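Local atomic coordinates of alpha-1,2-mannosyltransferase (Ktr4), putative (Neosartorya fumigata, PDB entry 7BOP), a protein that belongs to the GT-A clan of glycosyltransferases and holds guanosine-5'-diphosphate together with a manganese(II) ion in this structure. Residues A[190-195]-A[279-284]; A[196-201]-A[340-345]; A[172-177]-A[314-319]. All blocks are in the same frame, centred on the assembly; numbering follows the deposited sequence.

Contact 1: residues A[190-195]-A[279-284]; sequences YWRVEP and FWSNFE. With MN (manganese (II) ion), chain G; GDP (guanosine-5'-diphosphate), chain H.
Arg192 and Glu284 join their backbones through one hydrogen bond, Arg192 N to Glu284 O (2.8 Å), where strand 189-192 runs antiparallel to strand 284-287; farther on, a water links Glu194 N to Asn282 O. Tyr190 CG lies between its backbone N and carbonyl carbon (chi1 73°), which carries the phenol across to Glu284. Tyr190 OH donates to Glu284 OE2 at 2.6 Å, arriving from above the carboxylate plane. A water bridges the same OE2 to Arg192 NH1, and Tyr218 and His320 bond to OE1, so the buried carboxylate is well satisfied. The extended Arg192 chain slides its guanidinium beneath Ser281 O, which lies 3.1 Å above the plane and over its centre without hydrogen bonding. NH1 pairs with Asp316, while Arg192 NH2 makes a salt bridge to Glu194 OE1 (3.1 Å). Trp191 NE1 approaches Phe283 CE2 to 3.5 Å, the two ring planes 71° apart. Asn282 CB packs against Glu194 OE1 at 3.3 Å. Glu194 OE2 binds the manganese ion at 2.0 Å, beside two phosphate oxygens of GDP. An acidic metal ligand just past a central strand is consistent with the position of the DXD motif in GT-A glycosyltransferases.

Contact 2: residues A[196-201]-A[340-345]; sequences KVQFFC and GYNHIP. With MN (manganese (II) ion), chain G.
Gln198 and Phe199 pair with Asn342 and Tyr341, joining strands 198-199 and 341-343 of a small antiparallel sheet, completed by strand 346-348, that carries His343 to the manganese site beside GDP. Gln198 and Asn342 form the hydrogen-bonded pair: Gln198 N reaches Asn342 O at 2.8 Å, and Asn342 N returns to Gln198 O. Their side chains lie alongside each other, and Gln198 NE2 gives a nearly straight bond (166°) to Asn342 OD1 at 2.9 Å, although the two amide planes are 73° apart. On the other face, in the non-hydrogen-bonded pair, Phe199 CE1 meets the edge of the Tyr341 ring at CD1 (3.6 Å). Val197 CG1 touches both Tyr341 OH (3.4 Å) and His343 CD2 (3.6 Å), while the Tyr341 hydroxyl itself pairs with Asn282. Phe200 CE2 rests on Asn342 CB. Cys201 SG, disulfide-bonded to Cys355, packs close against Gly340. His343 CG is anti to the backbone N (chi1 -178°), which swings the imidazole out toward the metal; His343 NE2 binds manganese at 2.1 Å. On the same ring, His343 ND1 donates to Ile344 O at 3.1 Å; together with the metal bond it holds the ring's rotation and is consistent with NE2 presenting a lone pair to the metal.

Contact 3: residues A[172-177]-A[314-319]; sequences RWNSGM and WGDAPV
The amide of Asn174 and the carboxylate of Asp316 meet with their planes 53° apart, so neither lies flat on the other. This is helix-to-helix packing inside the GT-A domain, residues 172-177 of helix 165-177 against the first turn of helix 316-327. Asn174 CB is the atom that touches: it sits over the carboxylate, 3.4 Å from Asp316 CG and about equally far from the two oxygens. Asn174 ND2 stays 3.7 Å from Asp316 OD1, and no hydrogen bond joins the pair.

A wider pi-type turn over 173-177 shapes the first helix, and Gly315 occupies the N-cap of the second. The carboxylate of Asp316 therefore stands at a helix start, where the helix dipole would tend to stabilise its negative charge; Arg192 and Ser281 bond to its OD2. Asp316 CG lies between the backbone N and the carbonyl carbon (chi1 56°), which lets the carboxylate reach them while its CB backs onto Ser175.

The Ser175 hydroxyl is already engaged with Cys171 O in its own helix, and it meets the neighbouring helix by packing alone. His320 NE2 hydrogen-bonds to Asn174 O, a polar tie between the two helices. Phe309, from helix 308-311, touches both Ser175 and Val319. Ser175 OG lies 3.3 Å from Asp316 CA and 3.9 Å from Val319 CB, while Ser175 CB approaches Val319 CG1 to 4.1 Å.

How the contacts relate
Contact 1 lies between the other two and touches both. Toward contact 2, whose centre is about 11 Å from its own, Asn282 OD1 probably hydrogen-bonds Tyr341 OH at 2.5 Å. The manganese ion joins the same two contacts, each supplying one protein ligand, and two waters and two GDP oxygens complete its shell. Toward contact 3, centres about 12 Å apart, Asp316 OD2 receives Ser281 OG at 2.6 Å and Arg192 NH1 at 2.7 Å. A polar chain thus runs from the helix pair through Asp316 and Arg192 to Glu194 and the metal. Contacts 2 and 3 do not touch; their nearest atoms are about 10 Å apart.

Contact 1: residues A[190-195]-A[279-284]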
loop_
_atom_site.group_PDB
_atom_site.type_symbol
_atom_site.label_atom_id
_atom_site.label_comp_id
_atom_site.label_asym_id
_atom_site.label_seq_id
_atom_site.Cartn_x
_atom_site.Cartn_y
_atom_site.Cartn_z
ATOM N N TYR A 190 3.664 -4.268 9.800
ATOM C CA TYR A 190 4.496 -4.482 8.636
ATOM C C TYR A 190 4.686 -3.166 7.905
ATOM O O TYR A 190 3.830 -2.270 7.984
ATOM C CB TYR A 190 3.873 -5.534 7.710
ATOM C CG TYR A 190 2.648 -5.034 6.957
ATOM C CD1 TYR A 190 1.405 -4.992 7.574
ATOM C CD2 TYR A 190 2.743 -4.595 5.631
ATOM C CE1 TYR A 190 0.284 -4.522 6.902
ATOM C CE2 TYR A 190 1.622 -4.132 4.945
ATOM C CZ TYR A 190 0.400 -4.092 5.592
ATOM O OH TYR A 190 -0.721 -3.627 4.946
ATOM N N TRP A 191 5.813 -3.066 7.213
ATOM C CA TRP A 191 6.096 -1.985 6.259
ATOM C C TRP A 191 6.384 -2.704 4.946
ATOM O O TRP A 191 7.428 -3.342 4.789
ATOM C CB TRP A 191 7.287 -1.141 6.725
ATOM C CG TRP A 191 7.673 0.049 5.865
ATOM C CD1 TRP A 191 7.380 0.257 4.545
ATOM C CD2 TRP A 191 8.457 1.175 6.276
ATOM N NE1 TRP A 191 7.909 1.436 4.119
ATOM C CE2 TRP A 191 8.575 2.031 5.155
ATOM C CE3 TRP A 191 9.051 1.556 7.486
ATOM C CZ2 TRP A 191 9.263 3.243 5.204
ATOM C CZ3 TRP A 191 9.749 2.763 7.536
ATOM C CH2 TRP A 191 9.842 3.597 6.397
ATOM N N ARG A 192 5.439 -2.611 4.014
ATOM C CA ARG A 192 5.577 -3.218 2.704
ATOM C C ARG A 192 6.473 -2.367 1.809
ATOM O O ARG A 192 6.273 -1.157 1.682
ATOM C CB ARG A 192 4.204 -3.407 2.050
ATOM C CG ARG A 192 4.278 -3.857 0.597
ATOM C CD ARG A 192 2.910 -4.261 0.091
ATOM N NE ARG A 192 2.854 -4.229 -1.365
ATOM C CZ ARG A 192 1.731 -4.279 -2.082
ATOM N NH1 ARG A 192 0.542 -4.377 -1.487
ATOM N NH2 ARG A 192 1.804 -4.224 -3.410
ATOM N N VAL A 193 7.425 -3.031 1.160
ATOM C CA VAL A 193 8.395 -2.402 0.294
ATOM C C VAL A 193 8.396 -3.126 -1.052
ATOM O O VAL A 193 8.292 -4.356 -1.098
ATOM C CB VAL A 193 9.810 -2.506 0.916
ATOM C CG1 VAL A 193 10.834 -1.779 0.064
ATOM C CG2 VAL A 193 9.798 -1.961 2.337
ATOM N N GLU A 194 8.523 -2.361 -2.135
ATOM C CA GLU A 194 8.689 -2.908 -3.473
ATOM C C GLU A 194 10.050 -2.542 -4.034
ATOM O O GLU A 194 10.606 -1.511 -3.669
ATOM C CB GLU A 194 7.632 -2.347 -4.428
ATOM C CG GLU A 194 6.244 -2.904 -4.193
ATOM C CD GLU A 194 5.289 -2.759 -5.376
ATOM O OE1 GLU A 194 4.115 -3.083 -5.098
ATOM O OE2 GLU A 194 5.664 -2.351 -6.538
ATOM N N PRO A 195 10.568 -3.354 -4.972
ATOM C CA PRO A 195 11.788 -2.961 -5.673
ATOM C C PRO A 195 11.581 -1.729 -6.564
ATOM O O PRO A 195 10.461 -1.440 -6.962
ATOM C CB PRO A 195 12.121 -4.193 -6.521
ATOM C CG PRO A 195 10.831 -4.894 -6.702
ATOM C CD PRO A 195 10.034 -4.639 -5.461
ATOM N N PHE A 279 -5.339 4.126 -1.594
ATOM C CA PHE A 279 -4.009 4.314 -1.042
ATOM C C PHE A 279 -3.091 3.493 -1.927
ATOM O O PHE A 279 -3.423 2.361 -2.284
ATOM C CB PHE A 279 -3.966 3.796 0.391
ATOM C CG PHE A 279 -5.016 4.404 1.282
ATOM C CD1 PHE A 279 -5.010 5.767 1.554
ATOM C CD2 PHE A 279 -6.001 3.612 1.856
ATOM C CE1 PHE A 279 -5.971 6.329 2.377
ATOM C CE2 PHE A 279 -6.962 4.165 2.678
ATOM C CZ PHE A 279 -6.946 5.521 2.948
ATOM N N TRP A 280 -1.957 4.057 -2.318
ATOM C CA TRP A 280 -1.132 3.405 -3.319
ATOM C C TRP A 280 -0.246 2.366 -2.634
ATOM O O TRP A 280 0.828 2.680 -2.122
ATOM C CB TRP A 280 -0.318 4.417 -4.130
ATOM C CG TRP A 280 0.068 3.922 -5.486
ATOM C CD1 TRP A 280 -0.593 2.994 -6.246
ATOM C CD2 TRP A 280 1.174 4.361 -6.275
ATOM N NE1 TRP A 280 0.039 2.813 -7.437
ATOM C CE2 TRP A 280 1.126 3.643 -7.496
ATOM C CE3 TRP A 280 2.208 5.270 -6.069
ATOM C CZ2 TRP A 280 2.075 3.811 -8.506
ATOM C CZ3 TRP A 280 3.154 5.446 -7.080
ATOM C CH2 TRP A 280 3.080 4.715 -8.280
ATOM N N SER A 281 -0.726 1.127 -2.669
ATOM C CA SER A 281 -0.281 0.060 -1.769
ATOM C C SER A 281 1.145 -0.465 -1.949
ATOM O O SER A 281 1.599 -1.262 -1.120
ATOM C CB SER A 281 -1.249 -1.112 -1.862
ATOM O OG SER A 281 -1.141 -1.728 -3.131
ATOM N N ASN A 282 1.844 -0.080 -3.015
ATOM C CA ASN A 282 3.278 -0.407 -3.098
ATOM C C ASN A 282 4.053 0.065 -1.850
ATOM O O ASN A 282 5.039 -0.560 -1.459
ATOM C CB ASN A 282 3.925 0.100 -4.387
ATOM C CG ASN A 282 3.617 1.550 -4.675
ATOM O OD1 ASN A 282 4.091 2.459 -3.998
ATOM N ND2 ASN A 282 2.825 1.768 -5.708
ATOM N N PHE A 283 3.586 1.158 -1.239
ATOM C CA PHE A 283 3.981 1.579 0.111
ATOM C C PHE A 283 2.818 1.320 1.056
ATOM O O PHE A 283 1.694 1.770 0.780
ATOM C CB PHE A 283 4.293 3.088 0.145
ATOM C CG PHE A 283 4.508 3.641 1.539
ATOM C CD1 PHE A 283 3.427 3.992 2.349
ATOM C CD2 PHE A 283 5.793 3.796 2.048
ATOM C CE1 PHE A 283 3.617 4.479 3.630
ATOM C CE2 PHE A 283 5.991 4.290 3.333
ATOM C CZ PHE A 283 4.901 4.629 4.125
ATOM N N GLU A 284 3.085 0.645 2.175
ATOM C CA GLU A 284 2.113 0.489 3.260
ATOM C C GLU A 284 2.856 0.302 4.561
ATOM O O GLU A 284 3.851 -0.431 4.597
ATOM C CB GLU A 284 1.224 -0.747 3.081
ATOM C CG GLU A 284 0.298 -0.714 1.890
ATOM C CD GLU A 284 -0.754 -1.812 1.903
ATOM O OE1 GLU A 284 -1.869 -1.543 1.398
ATOM O OE2 GLU A 284 -0.492 -2.932 2.420
HETATM MN MN MN G . 5.853 -1.935 -8.464
HETATM P PB GDP H . 3.185 -2.672 -10.104
HETATM O O1B GDP H . 3.673 -2.320 -11.480
HETATM O O2B GDP H . 3.975 -2.007 -8.963
HETATM O O3B GDP H . 1.683 -2.618 -9.904
HETATM O O3A GDP H . 3.525 -4.261 -10.060
HETATM P PA GDP H . 4.955 -4.918 -9.663
HETATM O O1A GDP H . 5.479 -5.734 -10.821
HETATM O O2A GDP H . 5.822 -3.831 -8.990
HETATM O "O5'" GDP H . 4.388 -5.971 -8.586
HETATM C "C5'" GDP H . 3.970 -5.549 -7.288
HETATM C "C4'" GDP H . 4.828 -6.220 -6.218
HETATM O "O4'" GDP H . 4.634 -7.636 -6.282
HETATM C "C3'" GDP H . 6.327 -6.022 -6.396
HETATM O "O3'" GDP H . 6.919 -6.034 -5.087
HETATM C "C2'" GDP H . 6.773 -7.209 -7.234
HETATM O "O2'" GDP H . 8.135 -7.558 -6.992
HETATM C "C1'" GDP H . 5.809 -8.294 -6.764
HETATM N N9 GDP H . 5.365 -9.313 -7.745
HETATM C C8 GDP H . 4.520 -9.175 -8.805
HETATM N N7 GDP H . 4.328 -10.371 -9.411
HETATM C C5 GDP H . 5.043 -11.293 -8.736
HETATM C C6 GDP H . 5.294 -12.747 -8.831
HETATM O O6 GDP H . 4.756 -13.393 -9.745
HETATM N N1 GDP H . 6.100 -13.333 -7.921
HETATM C C2 GDP H . 6.680 -12.628 -6.915
HETATM N N2 GDP H . 7.490 -13.247 -6.019
HETATM N N3 GDP H . 6.499 -11.290 -6.778
HETATM C C4 GDP H . 5.708 -10.595 -7.633
HETATM O O HOH W 1 -0.063 -5.354 1.064
HETATM O O HOH W 2 7.562 0.410 -1.628
HETATM O O HOH W 3 8.193 -2.258 -8.283
HETATM O O HOH W 4 6.499 -1.537 -10.677
#

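Contact 2: residues A[196-201]-A[340-345]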
loop_
_atom_site.group_PDB
_atom_site.type_symbol
_atom_site.label_atom_id
_atom_site.label_comp_id
_atom_site.label_asym_id
_atom_site.label_seq_id
_atom_site.Cartn_x
_atom_site.Cartn_y
_atom_site.Cartn_z
ATOM N N LYS A 196 12.667 -1.004 -6.821
ATOM C CA LYS A 196 12.699 0.143 -7.710
ATOM C C LYS A 196 11.949 1.366 -7.164
ATOM O O LYS A 196 11.477 2.192 -7.937
ATOM C CB LYS A 196 12.178 -0.232 -9.102
ATOM C CG LYS A 196 12.816 0.572 -10.231
ATOM C CD LYS A 196 12.306 0.091 -11.582
ATOM C CE LYS A 196 12.603 1.079 -12.698
ATOM N NZ LYS A 196 14.025 1.030 -13.128
ATOM N N VAL A 197 11.840 1.482 -5.846
ATOM C CA VAL A 197 11.252 2.678 -5.239
ATOM C C VAL A 197 12.352 3.479 -4.578
ATOM O O VAL A 197 13.413 2.936 -4.238
ATOM C CB VAL A 197 10.125 2.350 -4.231
ATOM C CG1 VAL A 197 9.063 1.493 -4.893
ATOM C CG2 VAL A 197 10.658 1.690 -2.975
ATOM N N GLN A 198 12.101 4.769 -4.393
ATOM C CA GLN A 198 13.049 5.643 -3.709
ATOM C C GLN A 198 12.479 6.192 -2.410
ATOM O O GLN A 198 11.280 6.462 -2.300
ATOM C CB GLN A 198 13.462 6.813 -4.600
ATOM C CG GLN A 198 13.874 6.443 -6.016
ATOM C CD GLN A 198 14.385 7.651 -6.775
ATOM O OE1 GLN A 198 15.503 8.093 -6.552
ATOM N NE2 GLN A 198 13.555 8.218 -7.645
ATOM N N PHE A 199 13.364 6.387 -1.442
ATOM C CA PHE A 199 13.061 7.135 -0.217
ATOM C C PHE A 199 14.005 8.319 -0.158
ATOM O O PHE A 199 15.224 8.157 -0.305
ATOM C CB PHE A 199 13.201 6.262 1.028
ATOM C CG PHE A 199 12.241 5.121 1.066
ATOM C CD1 PHE A 199 10.960 5.288 1.590
ATOM C CD2 PHE A 199 12.594 3.880 0.553
ATOM C CE1 PHE A 199 10.055 4.235 1.612
ATOM C CE2 PHE A 199 11.692 2.825 0.572
ATOM C CZ PHE A 199 10.422 3.001 1.111
ATOM N N PHE A 200 13.442 9.506 0.056
ATOM C CA PHE A 200 14.169 10.762 -0.081
ATOM C C PHE A 200 14.537 11.465 1.219
ATOM O O PHE A 200 15.376 12.355 1.180
ATOM C CB PHE A 200 13.354 11.747 -0.923
ATOM C CG PHE A 200 13.049 11.267 -2.318
ATOM C CD1 PHE A 200 14.069 11.073 -3.243
ATOM C CD2 PHE A 200 11.726 11.023 -2.716
ATOM C CE1 PHE A 200 13.779 10.643 -4.534
ATOM C CE2 PHE A 200 11.434 10.607 -4.002
ATOM C CZ PHE A 200 12.461 10.413 -4.916
ATOM N N CYS A 201 13.905 11.103 2.345
ATOM C CA CYS A 201 13.993 11.889 3.584
ATOM C C CYS A 201 14.428 11.056 4.766
ATOM O O CYS A 201 13.911 9.964 4.977
ATOM C CB CYS A 201 12.644 12.521 3.946
ATOM S SG CYS A 201 11.863 13.399 2.580
ATOM N N GLY A 340 9.377 10.837 2.362
ATOM C CA GLY A 340 9.597 11.128 0.962
ATOM C C GLY A 340 9.675 9.833 0.183
ATOM O O GLY A 340 10.445 8.938 0.543
ATOM N N TYR A 341 8.883 9.729 -0.881
ATOM C CA TYR A 341 8.673 8.454 -1.557
ATOM C C TYR A 341 8.416 8.609 -3.046
ATOM O O TYR A 341 7.788 9.576 -3.466
ATOM C CB TYR A 341 7.499 7.719 -0.893
ATOM C CG TYR A 341 7.223 6.344 -1.466
ATOM C CD1 TYR A 341 8.015 5.247 -1.124
ATOM C CD2 TYR A 341 6.188 6.142 -2.369
ATOM C CE1 TYR A 341 7.762 3.993 -1.651
ATOM C CE2 TYR A 341 5.937 4.892 -2.905
ATOM C CZ TYR A 341 6.723 3.816 -2.537
ATOM O OH TYR A 341 6.462 2.578 -3.070
ATOM N N ASN A 342 8.908 7.645 -3.823
ATOM C CA ASN A 342 8.640 7.559 -5.261
ATOM C C ASN A 342 8.582 6.101 -5.698
ATOM O O ASN A 342 9.510 5.337 -5.425
ATOM C CB ASN A 342 9.708 8.330 -6.062
ATOM C CG ASN A 342 9.762 7.953 -7.548
ATOM O OD1 ASN A 342 10.800 7.514 -8.031
ATOM N ND2 ASN A 342 8.660 8.141 -8.277
ATOM N N HIS A 343 7.473 5.727 -6.328
ATOM C CA HIS A 343 7.368 4.544 -7.205
ATOM C C HIS A 343 6.945 5.162 -8.528
ATOM O O HIS A 343 6.004 5.957 -8.553
ATOM C CB HIS A 343 6.297 3.550 -6.678
ATOM C CG HIS A 343 6.143 2.271 -7.481
ATOM N ND1 HIS A 343 5.620 2.240 -8.756
ATOM C CD2 HIS A 343 6.365 0.970 -7.145
ATOM C CE1 HIS A 343 5.572 0.986 -9.187
ATOM N NE2 HIS A 343 6.008 0.186 -8.226
ATOM N N ILE A 344 7.613 4.807 -9.623
ATOM C CA ILE A 344 7.359 5.451 -10.926
ATOM C C ILE A 344 5.847 5.388 -11.226
ATOM O O ILE A 344 5.261 4.335 -11.028
ATOM C CB ILE A 344 8.169 4.761 -12.063
ATOM C CG1 ILE A 344 9.671 5.033 -11.886
ATOM C CG2 ILE A 344 7.727 5.246 -13.449
ATOM C CD1 ILE A 344 10.573 4.040 -12.593
ATOM N N PRO A 345 5.186 6.467 -11.652
ATOM C CA PRO A 345 5.735 7.787 -11.931
ATOM C C PRO A 345 5.343 8.850 -10.886
ATOM O O PRO A 345 5.376 10.042 -11.201
ATOM C CB PRO A 345 5.066 8.104 -13.274
ATOM C CG PRO A 345 3.678 7.563 -13.084
ATOM C CD PRO A 345 3.828 6.337 -12.218
HETATM MN MN MN G . 5.853 -1.935 -8.464
HETATM O O HOH W 5 9.345 2.680 -9.466
HETATM O O HOH W 6 11.983 4.888 -8.662
HETATM O O HOH W 7 11.808 9.167 3.056
HETATM O O HOH W 3 8.193 -2.258 -8.283
HETATM O O HOH W 4 6.499 -1.537 -10.677
#

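Contact 3: residues A[172-177]-A[314-319]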
loop_
_atom_site.group_PDB
_atom_site.type_symbol
_atom_site.label_atom_id
_atom_site.label_comp_id
_atom_site.label_asym_id
_atom_site.label_seq_id
_atom_site.Cartn_x
_atom_site.Cartn_y
_atom_site.Cartn_z
ATOM N N ARG A 172 -4.188 -10.868 -5.261
ATOM C CA ARG A 172 -4.891 -11.728 -4.310
ATOM C C ARG A 172 -4.041 -11.991 -3.058
ATOM O O ARG A 172 -4.547 -11.910 -1.931
ATOM C CB ARG A 172 -5.279 -13.041 -4.983
ATOM C CG ARG A 172 -5.964 -14.035 -4.068
ATOM C CD ARG A 172 -6.473 -15.222 -4.851
ATOM N NE ARG A 172 -7.187 -16.131 -3.965
ATOM C CZ ARG A 172 -6.670 -17.198 -3.353
ATOM N NH1 ARG A 172 -5.399 -17.575 -3.526
ATOM N NH2 ARG A 172 -7.452 -17.917 -2.558
ATOM N N TRP A 173 -2.751 -12.248 -3.258
ATOM C CA TRP A 173 -1.842 -12.502 -2.138
ATOM C C TRP A 173 -1.734 -11.297 -1.196
ATOM O O TRP A 173 -1.858 -11.441 0.026
ATOM C CB TRP A 173 -0.456 -12.911 -2.620
ATOM C CG TRP A 173 0.420 -13.363 -1.478
ATOM C CD1 TRP A 173 0.390 -14.579 -0.862
ATOM C CD2 TRP A 173 1.422 -12.599 -0.803
ATOM N NE1 TRP A 173 1.310 -14.625 0.151
ATOM C CE2 TRP A 173 1.962 -13.426 0.214
ATOM C CE3 TRP A 173 1.916 -11.297 -0.950
ATOM C CZ2 TRP A 173 2.981 -13.002 1.061
ATOM C CZ3 TRP A 173 2.931 -10.870 -0.104
ATOM C CH2 TRP A 173 3.458 -11.730 0.892
ATOM N N ASN A 174 -1.526 -10.113 -1.769
ATOM C CA ASN A 174 -1.517 -8.873 -0.980
ATOM C C ASN A 174 -2.877 -8.562 -0.348
ATOM O O ASN A 174 -2.922 -8.004 0.743
ATOM C CB ASN A 174 -1.034 -7.693 -1.828
ATOM C CG ASN A 174 0.468 -7.713 -2.051
ATOM O OD1 ASN A 174 1.238 -7.924 -1.126
ATOM N ND2 ASN A 174 0.885 -7.469 -3.277
ATOM N N SER A 175 -3.972 -8.929 -1.020
ATOM C CA SER A 175 -5.313 -8.657 -0.505
ATOM C C SER A 175 -5.726 -9.516 0.689
ATOM O O SER A 175 -6.389 -9.018 1.598
ATOM C CB SER A 175 -6.363 -8.820 -1.604
ATOM O OG SER A 175 -6.178 -7.872 -2.651
ATOM N N GLY A 176 -5.381 -10.799 0.665
ATOM C CA GLY A 176 -5.897 -11.744 1.658
ATOM C C GLY A 176 -4.972 -12.780 2.263
ATOM O O GLY A 176 -5.376 -13.465 3.205
ATOM N N MET A 177 -3.753 -12.915 1.741
ATOM C CA MET A 177 -2.887 -14.034 2.112
ATOM C C MET A 177 -1.629 -13.668 2.888
ATOM O O MET A 177 -1.204 -14.460 3.734
ATOM C CB MET A 177 -2.497 -14.834 0.866
ATOM C CG MET A 177 -3.676 -15.394 0.076
ATOM S SD MET A 177 -4.733 -16.458 1.076
ATOM C CE MET A 177 -6.011 -16.867 -0.094
ATOM N N TRP A 314 -8.841 -6.986 -9.878
ATOM C CA TRP A 314 -8.986 -6.236 -8.636
ATOM C C TRP A 314 -7.630 -6.091 -7.974
ATOM O O TRP A 314 -7.027 -7.093 -7.591
ATOM C CB TRP A 314 -9.951 -6.946 -7.674
ATOM C CG TRP A 314 -11.388 -7.003 -8.145
ATOM C CD1 TRP A 314 -11.955 -6.280 -9.159
ATOM C CD2 TRP A 314 -12.436 -7.793 -7.586
ATOM N NE1 TRP A 314 -13.282 -6.592 -9.286
ATOM C CE2 TRP A 314 -13.608 -7.515 -8.327
ATOM C CE3 TRP A 314 -12.499 -8.734 -6.549
ATOM C CZ2 TRP A 314 -14.836 -8.132 -8.046
ATOM C CZ3 TRP A 314 -13.719 -9.350 -6.278
ATOM C CH2 TRP A 314 -14.868 -9.047 -7.026
ATOM N N GLY A 315 -7.148 -4.852 -7.866
ATOM C CA GLY A 315 -5.882 -4.571 -7.203
ATOM C C GLY A 315 -6.010 -4.727 -5.694
ATOM O O GLY A 315 -7.079 -4.519 -5.125
ATOM N N ASP A 316 -4.912 -5.084 -5.038
ATOM C CA ASP A 316 -4.874 -5.040 -3.571
ATOM C C ASP A 316 -5.018 -3.622 -3.018
ATOM O O ASP A 316 -5.505 -3.433 -1.900
ATOM C CB ASP A 316 -3.613 -5.707 -3.009
ATOM C CG ASP A 316 -2.348 -5.106 -3.553
ATOM O OD1 ASP A 316 -1.958 -5.492 -4.665
ATOM O OD2 ASP A 316 -1.767 -4.252 -2.870
ATOM N N ALA A 317 -4.626 -2.616 -3.789
ATOM C CA ALA A 317 -4.773 -1.232 -3.321
ATOM C C ALA A 317 -6.260 -0.832 -3.144
ATOM O O ALA A 317 -6.657 -0.431 -2.044
ATOM C CB ALA A 317 -4.013 -0.271 -4.219
ATOM N N PRO A 318 -7.087 -0.957 -4.208
ATOM C CA PRO A 318 -8.510 -0.658 -3.996
ATOM C C PRO A 318 -9.173 -1.566 -2.951
ATOM O O PRO A 318 -9.972 -1.086 -2.164
ATOM C CB PRO A 318 -9.132 -0.837 -5.392
ATOM C CG PRO A 318 -8.127 -1.557 -6.201
ATOM C CD PRO A 318 -6.795 -1.193 -5.633
ATOM N N VAL A 319 -8.814 -2.844 -2.921
ATOM C CA VAL A 319 -9.371 -3.777 -1.933
ATOM C C VAL A 319 -8.993 -3.400 -0.487
ATOM O O VAL A 319 -9.865 -3.347 0.393
ATOM C CB VAL A 319 -9.010 -5.245 -2.276
ATOM C CG1 VAL A 319 -9.412 -6.193 -1.149
ATOM C CG2 VAL A 319 -9.688 -5.663 -3.582
#